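Local coordinates for protein geranyltranstransferase (Thermotoga maritima, PDB 2FTZ) that probably catalyses the condensation of geranyl diphosphate with isopentenyl diphosphate to give farnesyl diphosphate, a precursor in isoprenoid synthesis, at residues 38-43 with 105-110; 84-87 with 91-94; 137-142 with 180-185. One frame throughout, in Å; residues are numbered along the deposited sequence.

Contact 1: 38-43 with 105-110; sequences MLYSAT and RTYGED. With EDO (1,2-ethanediol), chain F; EDO (1,2-ethanediol), chain G.
In the all-helical polyprenyl synthetase fold, Tyr40 of helix 33-43 meets Thr106 and Tyr107 where helix 103-107 gives way to helix 109-127. A T-shaped pair of tyrosines at the surface carries the contact. The edge of Tyr107 points at the face of Tyr40. The ring centroids of Tyr40 and Tyr107 lie 5.7 Å apart and the planes are turned by 71°. The Tyr107 edge arrives low on its partner: Tyr107 CE2 is 3.9 Å from Tyr40 CG. Tyr107 OH passes the root of the same side chain, 3.8 Å from Tyr40 CB, and hydrogen-bonds to Glu36. Tyr40 CG is anti to the backbone N (chi1 172°), which swings the ring out from its helix so that one face meets both Thr106 and Tyr107. Farther out, Thr106 covers that face of the Tyr40 ring with its methyl CG2. Thr106 OG1 lies 3.7 Å from Tyr40 CE2. The two hydroxyls have separate anchors: Tyr40 OH bonds to the backbone O of Pro101, and Thr106 OG1 to that of Ser102. With an alanine here in place of Tyr40, the Tyr107 edge would probably lose the ring face it points at, and the Pro101 carbonyl this hydroxyl. Gly108 makes the bend after Tyr107. Its phi is positive, and a side chain would press on the preceding carbonyl O and on Asp110 OD1. Gly108 is also the N-cap residue of helix 109-127. Asp110 forms a salt bridge to Arg158 of the second subunit, and its OD2 takes a hydrogen bond from O1 of one 1,2-ethanediol (chain G) at 2.7 Å. Another (chain F), probably also from the crystallisation liquor, sits by the helix start: Glu109 N donates to its O1 at 2.9 Å, nearly straight at 171°.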
loop_
_atom_site.group_PDB
_atom_site.type_symbol
_atom_site.label_atom_id
_atom_site.label_comp_id
_atom_site.label_asym_id
_atom_site.label_seq_id
_atom_site.Cartn_x
_atom_site.Cartn_y
_atom_site.Cartn_z
ATOM N N MET A 38 -3.273 13.725 -4.747
ATOM C CA MET A 38 -3.303 12.543 -5.583
ATOM C C MET A 38 -3.654 12.844 -7.012
ATOM O O MET A 38 -2.947 12.402 -7.938
ATOM C CB MET A 38 -4.268 11.481 -5.021
ATOM C CG MET A 38 -3.850 10.944 -3.682
ATOM S SD MET A 38 -4.933 9.554 -3.199
ATOM C CE MET A 38 -6.373 10.442 -2.750
ATOM N N LEU A 39 -4.692 13.668 -7.226
ATOM C CA LEU A 39 -5.067 14.042 -8.563
ATOM C C LEU A 39 -3.954 14.871 -9.254
ATOM O O LEU A 39 -3.643 14.666 -10.415
ATOM C CB LEU A 39 -6.383 14.849 -8.479
ATOM C CG LEU A 39 -6.973 15.353 -9.806
ATOM C CD1 LEU A 39 -7.210 14.210 -10.865
ATOM C CD2 LEU A 39 -8.286 16.112 -9.545
ATOM N N TYR A 40 -3.372 15.808 -8.521
ATOM C CA TYR A 40 -2.263 16.645 -9.047
ATOM C C TYR A 40 -1.132 15.774 -9.572
ATOM O O TYR A 40 -0.686 15.884 -10.737
ATOM C CB TYR A 40 -1.762 17.546 -7.923
ATOM C CG TYR A 40 -0.490 18.334 -8.242
ATOM C CD1 TYR A 40 -0.560 19.531 -8.945
ATOM C CD2 TYR A 40 0.758 17.906 -7.801
ATOM C CE1 TYR A 40 0.596 20.290 -9.222
ATOM C CE2 TYR A 40 1.955 18.651 -8.081
ATOM C CZ TYR A 40 1.844 19.858 -8.790
ATOM O OH TYR A 40 2.959 20.644 -9.103
ATOM N N SER A 41 -0.660 14.871 -8.707
ATOM C CA SER A 41 0.463 14.020 -9.045
ATOM C C SER A 41 0.199 13.105 -10.236
ATOM O O SER A 41 1.096 12.864 -11.043
ATOM C CB SER A 41 0.855 13.212 -7.837
ATOM O OG SER A 41 1.457 14.045 -6.857
ATOM N N ALA A 42 -1.013 12.576 -10.326
ATOM C CA ALA A 42 -1.390 11.659 -11.364
ATOM C C ALA A 42 -1.603 12.332 -12.720
ATOM O O ALA A 42 -1.588 11.661 -13.765
ATOM C CB ALA A 42 -2.654 10.883 -10.935
ATOM N N THR A 43 -1.798 13.641 -12.717
ATOM C CA THR A 43 -2.121 14.364 -13.945
ATOM C C THR A 43 -1.038 15.401 -14.352
ATOM O O THR A 43 -1.150 16.003 -15.398
ATOM C CB THR A 43 -3.541 14.995 -13.840
ATOM O OG1 THR A 43 -3.586 15.890 -12.734
ATOM C CG2 THR A 43 -4.638 13.916 -13.662
ATOM N N ARG A 105 6.245 19.716 -2.140
ATOM C CA ARG A 105 6.513 21.155 -2.262
ATOM C C ARG A 105 5.199 21.932 -2.475
ATOM O O ARG A 105 5.079 23.089 -2.080
ATOM C CB ARG A 105 7.505 21.436 -3.410
ATOM C CG ARG A 105 8.935 20.920 -3.153
ATOM C CD ARG A 105 9.680 21.746 -2.139
ATOM N NE ARG A 105 9.938 23.093 -2.634
ATOM C CZ ARG A 105 10.385 24.097 -1.884
ATOM N NH1 ARG A 105 10.627 23.920 -0.587
ATOM N NH2 ARG A 105 10.584 25.295 -2.433
ATOM N N THR A 106 4.207 21.268 -3.066
ATOM C CA THR A 106 2.940 21.891 -3.397
ATOM C C THR A 106 1.998 21.817 -2.204
ATOM O O THR A 106 1.365 22.816 -1.857
ATOM C CB THR A 106 2.321 21.239 -4.649
ATOM O OG1 THR A 106 3.295 21.219 -5.720
ATOM C CG2 THR A 106 1.080 21.994 -5.101
ATOM N N TYR A 107 1.953 20.649 -1.543
ATOM C CA TYR A 107 0.961 20.368 -0.518
ATOM C C TYR A 107 1.479 20.147 0.888
ATOM O O TYR A 107 0.679 20.125 1.816
ATOM C CB TYR A 107 0.173 19.124 -0.924
ATOM C CG TYR A 107 -0.663 19.394 -2.128
ATOM C CD1 TYR A 107 -1.917 20.036 -2.014
ATOM C CD2 TYR A 107 -0.196 19.072 -3.394
ATOM C CE1 TYR A 107 -2.663 20.307 -3.117
ATOM C CE2 TYR A 107 -0.943 19.328 -4.505
ATOM C CZ TYR A 107 -2.165 19.958 -4.368
ATOM O OH TYR A 107 -2.863 20.222 -5.508
ATOM N N GLY A 108 2.788 19.952 1.064
ATOM C CA GLY A 108 3.324 19.639 2.396
ATOM C C GLY A 108 3.739 18.191 2.408
ATOM O O GLY A 108 3.195 17.371 1.673
ATOM N N GLU A 109 4.718 17.871 3.239
ATOM C CA GLU A 109 5.232 16.528 3.342
ATOM C C GLU A 109 4.235 15.555 3.938
ATOM O O GLU A 109 4.210 14.395 3.554
ATOM C CB GLU A 109 6.463 16.563 4.244
ATOM C CG GLU A 109 7.255 15.315 4.276
ATOM C CD GLU A 109 8.673 15.544 4.877
ATOM O OE1 GLU A 109 9.091 16.728 5.072
ATOM O OE2 GLU A 109 9.328 14.528 5.142
ATOM N N ASP A 110 3.427 16.033 4.885
ATOM C CA ASP A 110 2.359 15.222 5.487
ATOM C C ASP A 110 1.338 14.790 4.423
ATOM O O ASP A 110 0.989 13.604 4.292
ATOM C CB ASP A 110 1.670 15.978 6.664
ATOM C CG ASP A 110 1.236 17.458 6.343
ATOM O OD1 ASP A 110 1.533 18.071 5.269
ATOM O OD2 ASP A 110 0.585 18.040 7.250
HETATM C C1 EDO F . 5.715 20.196 6.080
HETATM O O1 EDO F . 5.924 20.106 4.662
HETATM C C2 EDO F . 4.355 19.601 6.432
HETATM O O2 EDO F . 4.546 18.467 7.288
HETATM C C1 EDO G . -1.991 19.798 6.391
HETATM O O1 EDO G . -0.802 20.342 6.972
HETATM C C2 EDO G . -2.631 20.849 5.500
HETATM O O2 EDO G . -1.591 21.733 5.068
#

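Contact 2: 84-87 with 91-94; sequences IHDD and IDNA
His85, Asp86 and Asp87 of helix 69-87 meet residues 91-94, which fold back beside them. Asp86, Asp87 and Asp92 match the first aspartate-rich motif of polyprenyl synthetases, which in relatives binds the magnesium ions that hold the allylic diphosphate. His85 takes part through its backbone: its O touches Ile91 CG1 at 3.6 Å. Its imidazole leads the other way and bonds through ND1 to Asp117 of the second subunit and through NE2 to Leu113 O. Asp86 follows. Its backbone O accepts Asp92 N at 2.8 Å, nearly along the C=O axis. Ile91 CB leans on that same oxygen at 3.3 Å. The Asp86 carboxylate has two modelled conformers. In one of them, CG is anti to the backbone N (chi1 -167°), and this brings the carboxylate up beside that of Asp92. Asp86 OD2 and Asp92 OD2 are then 3.0 Å apart, two acceptors with no bond between them, and the carboxylate planes are almost perpendicular (89°). That close approach is doubtful, because Asp86 has a second conformer. Asp87 comes last. A salt bridge to Arg97 holds its carboxylate, while Ala94 CB touches OD1 at 3.4 Å. Asp87 O receives Ala94 N on a lone pair, in the carbonyl plane, at 2.8 Å.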
loop_
_atom_site.group_PDB
_atom_site.type_symbol
_atom_site.label_atom_id
_atom_site.label_comp_id
_atom_site.label_asym_id
_atom_site.label_seq_id
_atom_site.Cartn_x
_atom_site.Cartn_y
_atom_site.Cartn_z
ATOM N N ILE A 84 5.793 9.789 -5.876
ATOM C CA ILE A 84 5.549 10.671 -4.736
ATOM C C ILE A 84 6.472 10.305 -3.550
ATOM O O ILE A 84 7.123 11.173 -2.937
ATOM C CB ILE A 84 4.055 10.620 -4.248
ATOM C CG1 ILE A 84 3.105 11.204 -5.320
ATOM C CG2 ILE A 84 3.909 11.453 -2.951
ATOM C CD1 ILE A 84 1.590 11.075 -4.912
ATOM N N HIS A 85 6.477 9.033 -3.166
ATOM C CA HIS A 85 7.290 8.625 -2.017
ATOM C C HIS A 85 8.823 8.779 -2.295
ATOM O O HIS A 85 9.554 9.265 -1.430
ATOM C CB HIS A 85 6.915 7.190 -1.580
ATOM C CG HIS A 85 5.712 7.138 -0.658
ATOM N ND1 HIS A 85 5.421 6.024 0.121
ATOM C CD2 HIS A 85 4.755 8.057 -0.369
ATOM C CE1 HIS A 85 4.322 6.249 0.820
ATOM N NE2 HIS A 85 3.900 7.484 0.563
ATOM N N ASP A 86 9.280 8.390 -3.487
ATOM C CA ASP A 86 10.715 8.582 -3.884
ATOM C C ASP A 86 11.151 10.042 -3.758
ATOM O O ASP A 86 12.308 10.316 -3.376
ATOM C CB ASP A 86 10.923 8.013 -5.301
ATOM C CG ASP A 86 12.370 7.881 -5.674
ATOM O OD1 ASP A 86 13.098 7.101 -5.006
ATOM O OD2 ASP A 86 12.785 8.536 -6.653
ATOM N N ASP A 87 10.263 10.985 -4.115
ATOM C CA ASP A 87 10.594 12.433 -4.122
ATOM C C ASP A 87 10.695 13.018 -2.728
ATOM O O ASP A 87 11.311 14.078 -2.529
ATOM C CB ASP A 87 9.533 13.282 -4.876
ATOM C CG ASP A 87 9.574 13.109 -6.398
ATOM O OD1 ASP A 87 10.557 12.542 -6.960
ATOM O OD2 ASP A 87 8.581 13.553 -7.038
ATOM N N ILE A 91 13.960 10.614 1.238
ATOM C CA ILE A 91 14.385 9.715 0.195
ATOM C C ILE A 91 15.197 10.571 -0.771
ATOM O O ILE A 91 16.349 10.871 -0.466
ATOM C CB ILE A 91 13.216 8.952 -0.464
ATOM C CG1 ILE A 91 12.361 8.244 0.611
ATOM C CG2 ILE A 91 13.767 7.911 -1.515
ATOM C CD1 ILE A 91 13.152 7.243 1.507
ATOM N N ASP A 92 14.616 10.991 -1.899
ATOM C CA ASP A 92 15.389 11.722 -2.896
ATOM C C ASP A 92 15.256 13.230 -2.817
ATOM O O ASP A 92 16.091 13.952 -3.405
ATOM C CB ASP A 92 15.144 11.140 -4.295
ATOM C CG ASP A 92 15.846 9.792 -4.471
ATOM O OD1 ASP A 92 16.846 9.521 -3.744
ATOM O OD2 ASP A 92 15.400 8.991 -5.313
ATOM N N ASN A 93 14.285 13.718 -2.036
ATOM C CA ASN A 93 14.169 15.156 -1.759
ATOM C C ASN A 93 14.137 15.977 -3.056
ATOM O O ASN A 93 14.917 16.935 -3.238
ATOM C CB ASN A 93 15.334 15.613 -0.854
ATOM C CG ASN A 93 15.121 16.998 -0.252
ATOM O OD1 ASN A 93 13.996 17.471 -0.101
ATOM N ND2 ASN A 93 16.216 17.647 0.117
ATOM N N ALA A 94 13.242 15.585 -3.955
ATOM C CA ALA A 94 13.057 16.271 -5.244
ATOM C C ALA A 94 12.155 17.500 -5.105
ATOM O O ALA A 94 11.014 17.404 -4.652
ATOM C CB ALA A 94 12.468 15.300 -6.287
#

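Contact 3: 137-142 with 180-185; sequences EEFSET and FAFCFS
Phe182 of helix 177-189 packs against Phe139, Glu138 and Thr142 of helix 136-143, in the buried interior of the helical fold. The two segments run nearly antiparallel, at 166°, with their axes 10.1 Å apart. The aromatic part is a T-shaped stack. Phe139 turns its edge to the face of Phe182, with Phe139 and Phe182 centroids 5.3 Å apart and planes at 68°. Phe139 CD1 stands over the rim of the Phe182 ring and comes within 3.7 Å of Phe182 CZ. Phe182 reaches across because its CG is anti to the backbone N (chi1 178°). The remaining contacts are van der Waals. Glu138 CB lies at the edge of the Phe182 ring, 4.1 Å from CD1, and Thr142 OG1 touches Phe182 CB at 3.6 Å. No hydrogen bond joins the segments; the Thr142 and Ser185 hydroxyls bond within their own helices. Thr142 OG1 donates to Glu138 O at 2.7 Å, on the opposite face of that carbonyl from Thr142 N. Ser185 OG does the same for Ala181 O at 3.0 Å, across the plane from Ser185 N. The buried Glu138 carboxylate bonds to the dimethylated lysine at position 199. Around the pair, Phe182 also rests on Val71 and Val75 of helix 69-87, and Phe139 packs on Phe124, Ala123 and Ile127 of helix 109-127.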
loop_
_atom_site.group_PDB
_atom_site.type_symbol
_atom_site.label_atom_id
_atom_site.label_comp_id
_atom_site.label_asym_id
_atom_site.label_seq_id
_atom_site.Cartn_x
_atom_site.Cartn_y
_atom_site.Cartn_z
ATOM N N GLU A 137 -2.535 -11.766 -6.825
ATOM C CA GLU A 137 -1.311 -12.331 -6.293
ATOM C C GLU A 137 -0.075 -11.759 -6.956
ATOM O O GLU A 137 0.880 -11.393 -6.284
ATOM C CB GLU A 137 -1.350 -13.837 -6.489
ATOM C CG GLU A 137 -0.193 -14.585 -5.896
ATOM C CD GLU A 137 -0.559 -16.037 -5.559
ATOM O OE1 GLU A 137 -1.710 -16.466 -5.853
ATOM O OE2 GLU A 137 0.305 -16.736 -4.981
ATOM N N GLU A 138 -0.086 -11.714 -8.288
ATOM C CA GLU A 138 1.035 -11.161 -9.036
ATOM C C GLU A 138 1.272 -9.699 -8.762
ATOM O O GLU A 138 2.421 -9.285 -8.697
ATOM C CB GLU A 138 0.876 -11.344 -10.548
ATOM C CG GLU A 138 1.021 -12.769 -11.022
ATOM C CD GLU A 138 2.466 -13.269 -10.954
ATOM O OE1 GLU A 138 3.386 -12.558 -11.405
ATOM O OE2 GLU A 138 2.664 -14.357 -10.390
ATOM N N PHE A 139 0.189 -8.912 -8.708
ATOM C CA PHE A 139 0.281 -7.497 -8.426
ATOM C C PHE A 139 0.876 -7.252 -7.017
ATOM O O PHE A 139 1.729 -6.374 -6.828
ATOM C CB PHE A 139 -1.078 -6.823 -8.609
ATOM C CG PHE A 139 -1.047 -5.338 -8.501
ATOM C CD1 PHE A 139 -0.551 -4.561 -9.532
ATOM C CD2 PHE A 139 -1.417 -4.687 -7.323
ATOM C CE1 PHE A 139 -0.525 -3.204 -9.432
ATOM C CE2 PHE A 139 -1.370 -3.286 -7.215
ATOM C CZ PHE A 139 -0.935 -2.569 -8.274
ATOM N N SER A 140 0.430 -8.033 -6.052
ATOM C CA SER A 140 0.882 -7.905 -4.655
ATOM C C SER A 140 2.352 -8.270 -4.580
ATOM O O SER A 140 3.119 -7.594 -3.914
ATOM C CB SER A 140 0.062 -8.850 -3.740
ATOM O OG SER A 140 -1.251 -8.326 -3.621
ATOM N N GLU A 141 2.745 -9.319 -5.295
ATOM C CA GLU A 141 4.166 -9.758 -5.323
ATOM C C GLU A 141 5.007 -8.666 -5.973
ATOM O O GLU A 141 6.093 -8.353 -5.521
ATOM C CB GLU A 141 4.310 -11.070 -6.118
ATOM C CG GLU A 141 5.754 -11.480 -6.422
ATOM C CD GLU A 141 5.886 -12.986 -6.809
ATOM O OE1 GLU A 141 4.837 -13.660 -7.019
ATOM O OE2 GLU A 141 7.046 -13.462 -6.896
ATOM N N THR A 142 4.476 -8.089 -7.050
ATOM C CA THR A 142 5.131 -7.009 -7.764
ATOM C C THR A 142 5.370 -5.796 -6.853
ATOM O O THR A 142 6.424 -5.245 -6.889
ATOM C CB THR A 142 4.315 -6.606 -8.991
ATOM O OG1 THR A 142 4.263 -7.734 -9.882
ATOM C CG2 THR A 142 4.899 -5.347 -9.694
ATOM N N PHE A 180 7.273 -3.528 -14.948
ATOM C CA PHE A 180 7.182 -3.937 -16.359
ATOM C C PHE A 180 6.923 -5.414 -16.547
ATOM O O PHE A 180 6.192 -5.790 -17.461
ATOM C CB PHE A 180 8.455 -3.485 -17.088
ATOM C CG PHE A 180 8.469 -2.027 -17.374
ATOM C CD1 PHE A 180 7.561 -1.484 -18.238
ATOM C CD2 PHE A 180 9.377 -1.188 -16.748
ATOM C CE1 PHE A 180 7.585 -0.085 -18.506
ATOM C CE2 PHE A 180 9.426 0.161 -17.029
ATOM C CZ PHE A 180 8.550 0.706 -17.905
ATOM N N ALA A 181 7.512 -6.265 -15.699
ATOM C CA ALA A 181 7.241 -7.687 -15.694
ATOM C C ALA A 181 5.752 -7.941 -15.528
ATOM O O ALA A 181 5.188 -8.747 -16.252
ATOM C CB ALA A 181 8.052 -8.432 -14.585
ATOM N N PHE A 182 5.125 -7.199 -14.618
ATOM C CA PHE A 182 3.686 -7.276 -14.415
ATOM C C PHE A 182 2.894 -6.771 -15.630
ATOM O O PHE A 182 1.875 -7.376 -15.995
ATOM C CB PHE A 182 3.257 -6.535 -13.147
ATOM C CG PHE A 182 1.771 -6.552 -12.923
ATOM C CD1 PHE A 182 1.168 -7.661 -12.342
ATOM C CD2 PHE A 182 0.968 -5.499 -13.344
ATOM C CE1 PHE A 182 -0.211 -7.718 -12.186
ATOM C CE2 PHE A 182 -0.371 -5.540 -13.185
ATOM C CZ PHE A 182 -0.992 -6.664 -12.598
ATOM N N CYS A 183 3.316 -5.667 -16.227
ATOM C CA CYS A 183 2.647 -5.161 -17.425
ATOM C C CYS A 183 2.656 -6.179 -18.567
ATOM O O CYS A 183 1.701 -6.302 -19.314
ATOM C CB CYS A 183 3.314 -3.872 -17.912
ATOM S SG CYS A 183 3.081 -2.441 -16.852
ATOM N N PHE A 184 3.779 -6.876 -18.719
ATOM C CA PHE A 184 3.944 -7.912 -19.785
ATOM C C PHE A 184 3.085 -9.159 -19.460
ATOM O O PHE A 184 2.555 -9.765 -20.344
ATOM C CB PHE A 184 5.407 -8.321 -19.909
ATOM C CG PHE A 184 6.247 -7.462 -20.832
ATOM C CD1 PHE A 184 6.332 -6.090 -20.665
ATOM C CD2 PHE A 184 7.038 -8.062 -21.793
ATOM C CE1 PHE A 184 7.159 -5.320 -21.476
ATOM C CE2 PHE A 184 7.910 -7.307 -22.568
ATOM C CZ PHE A 184 7.931 -5.929 -22.445
ATOM N N SER A 185 3.006 -9.518 -18.179
ATOM C CA SER A 185 2.351 -10.720 -17.631
ATOM C C SER A 185 0.847 -10.641 -17.594
ATOM O O SER A 185 0.126 -11.610 -17.908
ATOM C CB SER A 185 2.707 -10.813 -16.121
ATOM O OG SER A 185 3.877 -11.420 -15.953
#

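Contact 2 is nested within the chain loop that contact 1 closes, and contact 3 follows both. The centres of contacts 1 and 2 are about 12 Å apart. They touch where Ser41 OG meets Ile84 CD1 at 3.6 Å, so helix 33-43 packs directly on helix 69-87. Contact 3 lies across the chain's centre, about 26 Å from contact 1 and 23 Å from contact 2, centre to centre. Helices 69-87 and 109-127 tie the regions together: the first carries residues 84-87 and also packs on Phe182, while the second begins at contact 1 and packs on Phe139. All three contacts touch the second subunit; at contact 2 it meets His85 and Ile91, so the probable metal site lies near the dimer interface.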